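Local coordinates for uncharacterized protein (Shigella flexneri 5a str. M90T, PDB 5EUR), which is of unknown function, a mostly helical DUF6971 protein built around a small antiparallel sheet and possibly related to glutathione S-transferases, at residues 28-32 with 33-37; 77-80 with 81-84. All blocks are in the same frame, centred on the assembly; numbering follows the deposited sequence.

Contact 1 of 2, residues 28-32 with 33-37; sequences TKYFT and EIVVT
Tyr30 O takes two backbone bonds, from Ile34 N at 2.9 Å and from Val35 N at 3.2 Å, where helix 28-43 widens into a pi-type turn at 33-35. Glu33 N still reaches back four residues to Lys29 O, whereas Val36 N reaches back five to Phe31 O, at 2.9 Å and nearly straight (163°). In both aromatics CG lies opposite the backbone N and beside the carbonyl carbon (chi1 176° for Tyr30, -176° for Phe31), which puts the rings against side chains of the next turn. Ile34 CB sits over one face of the Tyr30 ring, 4.2 Å from its centroid, while Val36 CG2 makes the same CH-pi contact with the Phe31 ring at 3.8 Å. Val35 wedges between the rings: its CG2 comes to 3.4 Å from Tyr30 CE2 and its CB to 3.7 Å from Phe31 CD1. Beyond the helix, Phe31 packs on Val19 and Val21 of the sheet and on Ile57, whereas Tyr30 meets Gln24 of the second subunit. The doubly used carbonyl keeps the N-H groups of the wide turn bonded, and the two aromatics serve different surfaces, Phe31 the core of the chain and Tyr30 the subunit interface.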
ATOM      1  N   THR A  28      -0.976   0.926  12.418  1.00 16.05           N
ATOM      2  CA  THR A  28      -0.529   2.307  12.281  1.00 15.08           C
ATOM      3  C   THR A  28       0.875   2.378  11.715  1.00 14.47           C
ATOM      4  O   THR A  28       1.148   3.192  10.827  1.00 14.32           O
ATOM      5  CB  THR A  28      -0.601   3.017  13.630  1.00 17.41           C
ATOM      6  OG1 THR A  28      -1.954   2.985  14.088  1.00 16.88           O
ATOM      7  CG2 THR A  28      -0.132   4.460  13.499  1.00 20.23           C
ATOM      8  N   LYS A  29       1.777   1.521  12.202  1.00 15.39           N
ATOM      9  CA  LYS A  29       3.159   1.562  11.734  1.00 14.34           C
ATOM     10  C   LYS A  29       3.270   1.166  10.267  1.00 16.34           C
ATOM     11  O   LYS A  29       4.084   1.737   9.540  1.00 15.64           O
ATOM     12  CB  LYS A  29       4.034   0.661  12.609  1.00 18.35           C
ATOM     13  CG  LYS A  29       4.143   1.170  14.033  1.00 27.49           C
ATOM     14  CD  LYS A  29       5.022   2.407  14.093  1.00 29.30           C
ATOM     15  CE  LYS A  29       4.438   3.466  15.001  1.00 35.27           C
ATOM     16  NZ  LYS A  29       3.870   4.582  14.176  1.00 33.71           N
ATOM     17  N   TYR A  30       2.471   0.202   9.803  1.00 12.83           N
ATOM     18  CA  TYR A  30       2.491  -0.098   8.370  1.00 13.63           C
ATOM     19  C   TYR A  30       2.052   1.117   7.568  1.00 13.17           C
ATOM     20  O   TYR A  30       2.675   1.474   6.557  1.00 12.73           O
ATOM     21  CB  TYR A  30       1.595  -1.298   8.046  1.00 13.81           C
ATOM     22  CG  TYR A  30       1.512  -1.579   6.564  1.00 13.46           C
ATOM     23  CD1 TYR A  30       2.525  -2.274   5.910  1.00 15.04           C
ATOM     24  CD2 TYR A  30       0.421  -1.141   5.815  1.00 13.79           C
ATOM     25  CE1 TYR A  30       2.445  -2.525   4.547  1.00 15.04           C
ATOM     26  CE2 TYR A  30       0.343  -1.379   4.454  1.00 13.58           C
ATOM     27  CZ  TYR A  30       1.359  -2.071   3.832  1.00 14.25           C
ATOM     28  OH  TYR A  30       1.284  -2.304   2.481  1.00 13.45           O
ATOM     29  N   PHE A  31       0.983   1.777   8.007  1.00 13.57           N
ATOM     30  CA  PHE A  31       0.520   2.950   7.277  1.00 13.22           C
ATOM     31  C   PHE A  31       1.578   4.053   7.265  1.00 13.69           C
ATOM     32  O   PHE A  31       1.857   4.643   6.218  1.00 13.26           O
ATOM     33  CB  PHE A  31      -0.787   3.458   7.878  1.00 11.49           C
ATOM     34  CG  PHE A  31      -1.367   4.607   7.133  1.00 13.64           C
ATOM     35  CD1 PHE A  31      -1.845   4.432   5.837  1.00 13.77           C
ATOM     36  CD2 PHE A  31      -1.443   5.859   7.706  1.00 13.42           C
ATOM     37  CE1 PHE A  31      -2.389   5.491   5.130  1.00 14.25           C
ATOM     38  CE2 PHE A  31      -1.985   6.918   7.002  1.00 13.95           C
ATOM     39  CZ  PHE A  31      -2.456   6.738   5.720  1.00 14.98           C
ATOM     40  N   THR A  32       2.174   4.362   8.423  1.00 12.40           N
ATOM     41  CA  THR A  32       3.080   5.507   8.451  1.00 12.98           C
ATOM     42  C   THR A  32       4.460   5.189   7.879  1.00 13.25           C
ATOM     43  O   THR A  32       5.083   6.065   7.274  1.00 16.48           O
ATOM     44  CB  THR A  32       3.209   6.065   9.872  1.00 15.84           C
ATOM     45  OG1 THR A  32       3.747   5.063  10.743  1.00 15.59           O
ATOM     46  CG2 THR A  32       1.846   6.524  10.382  1.00 14.89           C
ATOM     47  N   GLU A  33       4.954   3.962   8.041  1.00 13.04           N
ATOM     48  CA  GLU A  33       6.289   3.623   7.557  1.00 11.96           C
ATOM     49  C   GLU A  33       6.301   3.205   6.087  1.00 14.56           C
ATOM     50  O   GLU A  33       7.271   3.495   5.372  1.00 18.01           O
ATOM     51  CB  GLU A  33       6.877   2.495   8.404  1.00 15.35           C
ATOM     52  CG  GLU A  33       7.003   2.819   9.895  1.00 17.65           C
ATOM     53  CD  GLU A  33       8.211   3.672  10.211  1.00 24.76           C
ATOM     54  OE1 GLU A  33       8.974   3.996   9.284  1.00 21.01           O
ATOM     55  OE2 GLU A  33       8.388   4.021  11.397  1.00 26.91           O
ATOM     56  N   ILE A  34       5.262   2.502   5.618  1.00 14.16           N
ATOM     57  CA  ILE A  34       5.237   2.036   4.231  1.00 13.02           C
ATOM     58  C   ILE A  34       4.326   2.905   3.361  1.00 12.84           C
ATOM     59  O   ILE A  34       4.758   3.459   2.338  1.00 12.89           O
ATOM     60  CB  ILE A  34       4.797   0.559   4.151  1.00 13.21           C
ATOM     61  CG1 ILE A  34       5.745  -0.334   4.957  1.00 17.63           C
ATOM     62  CG2 ILE A  34       4.720   0.109   2.694  1.00 13.81           C
ATOM     63  CD1 ILE A  34       7.084  -0.574   4.297  1.00 19.15           C
ATOM     64  N   VAL A  35       3.054   3.034   3.753  1.00 11.61           N
ATOM     65  CA  VAL A  35       2.075   3.629   2.844  1.00 10.61           C
ATOM     66  C   VAL A  35       2.361   5.110   2.618  1.00 10.44           C
ATOM     67  O   VAL A  35       2.472   5.567   1.475  1.00  9.88           O
ATOM     68  CB  VAL A  35       0.641   3.394   3.343  1.00 11.33           C
ATOM     69  CG1 VAL A  35      -0.340   3.993   2.337  1.00 12.10           C
ATOM     70  CG2 VAL A  35       0.396   1.909   3.452  1.00 13.42           C
ATOM     71  N   VAL A  36       2.472   5.889   3.697  1.00  9.49           N
ATOM     72  CA  VAL A  36       2.635   7.328   3.528  1.00 12.17           C
ATOM     73  C   VAL A  36       3.959   7.646   2.857  1.00 11.85           C
ATOM     74  O   VAL A  36       4.027   8.495   1.965  1.00 10.72           O
ATOM     75  CB  VAL A  36       2.485   8.037   4.889  1.00 10.68           C
ATOM     76  CG1 VAL A  36       2.774   9.533   4.745  1.00 12.82           C
ATOM     77  CG2 VAL A  36       1.081   7.794   5.434  1.00 12.72           C
ATOM     78  N   THR A  37       5.032   6.966   3.267  1.00 10.94           N
ATOM     79  CA  THR A  37       6.327   7.177   2.637  1.00 13.25           C
ATOM     80  C   THR A  37       6.236   6.956   1.134  1.00 11.26           C
ATOM     81  O   THR A  37       6.762   7.749   0.345  1.00 12.43           O
ATOM     82  CB  THR A  37       7.346   6.225   3.254  1.00 14.64           C
ATOM     83  OG1 THR A  37       7.362   6.411   4.683  1.00 13.73           O
ATOM     84  CG2 THR A  37       8.733   6.477   2.675  1.00 13.37           C
TER

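Contact 2 of 2, residues 77-80 with 81-84; sequences SNAQ and ERQE
Arg82 folds back along the first turn of helix 79-99 and grips the backbone carbonyl of Ser77, just ahead of the helix. The grip is side-on, with NE and NH2 both giving to Ser77 O, at 3.1 and 3.0 Å, and the oxygen lying close to the guanidinium plane. NH2 comes in somewhat tilted from the carbonyl plane, whereas NE comes from well above it. Two torsions bring the group there: CG stands on the side of the backbone N, opposite the carbonyl carbon (chi1 -84°), and the otherwise extended chain bends at chi3 (-77°). Ala79 CA then lies over one guanidinium face, 3.6 Å above its plane and toward the rim.

Asn78 is the N-cap. Its OD1 accepts from Gln80 N at 3.1 Å, the donor sitting above the amide's carbonyl plane, while its main-chain O takes the first helical bond from Arg82 N. The other end of the amide turns to Glu81, where ND2 touches CB at 3.2 Å. CG of Gln80 lies opposite the backbone N, then the chain bends at chi2 and swings its amide along the helix, bringing NE2 to 3.1 Å from Glu84 OE2 with the two flat groups 45° apart. Ser77 OG turns instead to Trp74 O, and Asn55 of helix 47-59 borders both Glu81 and Arg82.

The helix start is thus secured twice, by the asparagine cap and by the two Arg82 bonds to the carbonyl of Ser77, the residue before the cap. These bonds fix the rotation of the guanidinium, and its positive charge would probably strengthen the hold on Ser77 O.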
ATOM      1  N   SER A  77       5.551  25.696   4.563  1.00 27.41           N
ATOM      2  CA  SER A  77       4.541  25.859   3.527  1.00 32.51           C
ATOM      3  C   SER A  77       3.379  26.720   4.031  1.00 33.84           C
ATOM      4  O   SER A  77       3.434  27.286   5.129  1.00 37.95           O
ATOM      5  CB  SER A  77       4.031  24.493   3.057  1.00 32.80           C
ATOM      6  OG  SER A  77       3.137  23.914   4.010  1.00 31.46           O
ATOM      7  N   ASN A  78       2.321  26.829   3.213  1.00 36.47           N
ATOM      8  CA  ASN A  78       1.189  27.723   3.464  1.00 37.78           C
ATOM      9  C   ASN A  78       0.677  27.618   4.896  1.00 34.26           C
ATOM     10  O   ASN A  78       0.127  26.588   5.315  1.00 35.12           O
ATOM     11  CB  ASN A  78       0.042  27.438   2.484  1.00 37.30           C
ATOM     12  CG  ASN A  78      -1.229  28.231   2.801  1.00 42.40           C
ATOM     13  OD1 ASN A  78      -1.171  29.316   3.373  1.00 45.68           O
ATOM     14  ND2 ASN A  78      -2.379  27.692   2.409  1.00 42.44           N
ATOM     15  N   ALA A  79       0.839  28.719   5.635  1.00 37.28           N
ATOM     16  CA  ALA A  79       0.511  28.714   7.054  1.00 35.06           C
ATOM     17  C   ALA A  79      -0.979  28.509   7.287  1.00 31.53           C
ATOM     18  O   ALA A  79      -1.368  27.834   8.242  1.00 27.57           O
ATOM     19  CB  ALA A  79       0.990  30.009   7.712  1.00 33.35           C
ATOM     20  N   GLN A  80      -1.837  29.089   6.441  1.00 33.33           N
ATOM     21  CA  GLN A  80      -3.272  28.971   6.694  1.00 33.40           C
ATOM     22  C   GLN A  80      -3.780  27.554   6.445  1.00 29.05           C
ATOM     23  O   GLN A  80      -4.614  27.047   7.207  1.00 27.98           O
ATOM     24  CB  GLN A  80      -4.067  29.968   5.854  1.00 38.91           C
ATOM     25  CG  GLN A  80      -5.510  30.076   6.328  1.00 40.59           C
ATOM     26  CD  GLN A  80      -5.622  30.134   7.851  1.00 39.86           C
ATOM     27  OE1 GLN A  80      -5.044  31.016   8.494  1.00 40.66           O
ATOM     28  NE2 GLN A  80      -6.338  29.172   8.435  1.00 34.63           N
ATOM     29  N   GLU A  81      -3.318  26.903   5.375  1.00 31.41           N
ATOM     30  CA  GLU A  81      -3.734  25.520   5.175  1.00 31.05           C
ATOM     31  C   GLU A  81      -3.185  24.630   6.281  1.00 21.62           C
ATOM     32  O   GLU A  81      -3.898  23.740   6.778  1.00 23.28           O
ATOM     33  CB  GLU A  81      -3.301  25.007   3.802  1.00 36.62           C
ATOM     34  CG  GLU A  81      -4.443  24.936   2.795  1.00 38.20           C
ATOM     35  CD  GLU A  81      -5.550  23.984   3.227  1.00 44.26           C
ATOM     36  OE1 GLU A  81      -5.274  23.053   4.013  1.00 46.28           O
ATOM     37  OE2 GLU A  81      -6.703  24.173   2.789  1.00 53.72           O
ATOM     38  N   ARG A  82      -1.932  24.874   6.700  1.00 24.44           N
ATOM     39  CA  ARG A  82      -1.401  24.133   7.841  1.00 23.02           C
ATOM     40  C   ARG A  82      -2.247  24.374   9.081  1.00 24.41           C
ATOM     41  O   ARG A  82      -2.450  23.466   9.889  1.00 18.46           O
ATOM     42  CB  ARG A  82       0.051  24.512   8.131  1.00 26.71           C
ATOM     43  CG  ARG A  82       1.102  23.783   7.321  1.00 30.18           C
ATOM     44  CD  ARG A  82       2.496  24.017   7.893  1.00 29.75           C
ATOM     45  NE  ARG A  82       3.034  25.339   7.564  1.00 31.32           N
ATOM     46  CZ  ARG A  82       3.280  26.296   8.453  1.00 36.54           C
ATOM     47  NH1 ARG A  82       3.047  26.086   9.741  1.00 39.78           N
ATOM     48  NH2 ARG A  82       3.770  27.463   8.055  1.00 38.91           N
ATOM     49  N   GLN A  83      -2.746  25.599   9.254  1.00 23.10           N
ATOM     50  CA  GLN A  83      -3.541  25.903  10.440  1.00 20.37           C
ATOM     51  C   GLN A  83      -4.898  25.215  10.395  1.00 19.44           C
ATOM     52  O   GLN A  83      -5.406  24.775  11.431  1.00 22.70           O
ATOM     53  CB  GLN A  83      -3.699  27.418  10.590  1.00 22.12           C
ATOM     54  CG  GLN A  83      -4.586  27.838  11.755  1.00 23.65           C
ATOM     55  CD  GLN A  83      -4.106  27.326  13.101  1.00 18.40           C
ATOM     56  OE1 GLN A  83      -2.928  27.021  13.289  1.00 23.05           O
ATOM     57  NE2 GLN A  83      -5.028  27.237  14.056  1.00 21.01           N
ATOM     58  N   GLU A  84      -5.502  25.105   9.213  1.00 19.60           N
ATOM     59  CA  GLU A  84      -6.737  24.335   9.100  1.00 23.15           C
ATOM     60  C   GLU A  84      -6.490  22.879   9.472  1.00 20.11           C
ATOM     61  O   GLU A  84      -7.304  22.253  10.168  1.00 22.33           O
ATOM     62  CB  GLU A  84      -7.307  24.456   7.686  1.00 27.67           C
ATOM     63  CG  GLU A  84      -7.853  25.847   7.365  1.00 30.74           C
ATOM     64  CD  GLU A  84      -8.920  26.299   8.344  1.00 33.32           C
ATOM     65  OE1 GLU A  84      -9.836  25.501   8.643  1.00 37.64           O
ATOM     66  OE2 GLU A  84      -8.831  27.448   8.831  1.00 36.95           O
TER

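How the contacts relate
Contact 1 and contact 2 are local arrangements on two different helices, 28-43 and 79-99, with centres 23 Å apart and nearest atoms about 14 Å apart. They do not touch and lie on opposite sides of the chain's centre. Helix 47-59 is touched by both, by contact 1 at Ile57 and by contact 2 at Asn55. The settings differ. Contact 1 is largely buried, its centre about 8 Å from the chain's centre, and meets two other subunits; a magnesium ion lies about 3 Å from the Tyr30 side chain, and a sulfate, probably from the crystallisation liquor, about 4 Å from that of Val35. Contact 2 is a surface contact, its centre about 17 Å from the chain's centre, touched by no other chain of the assembly.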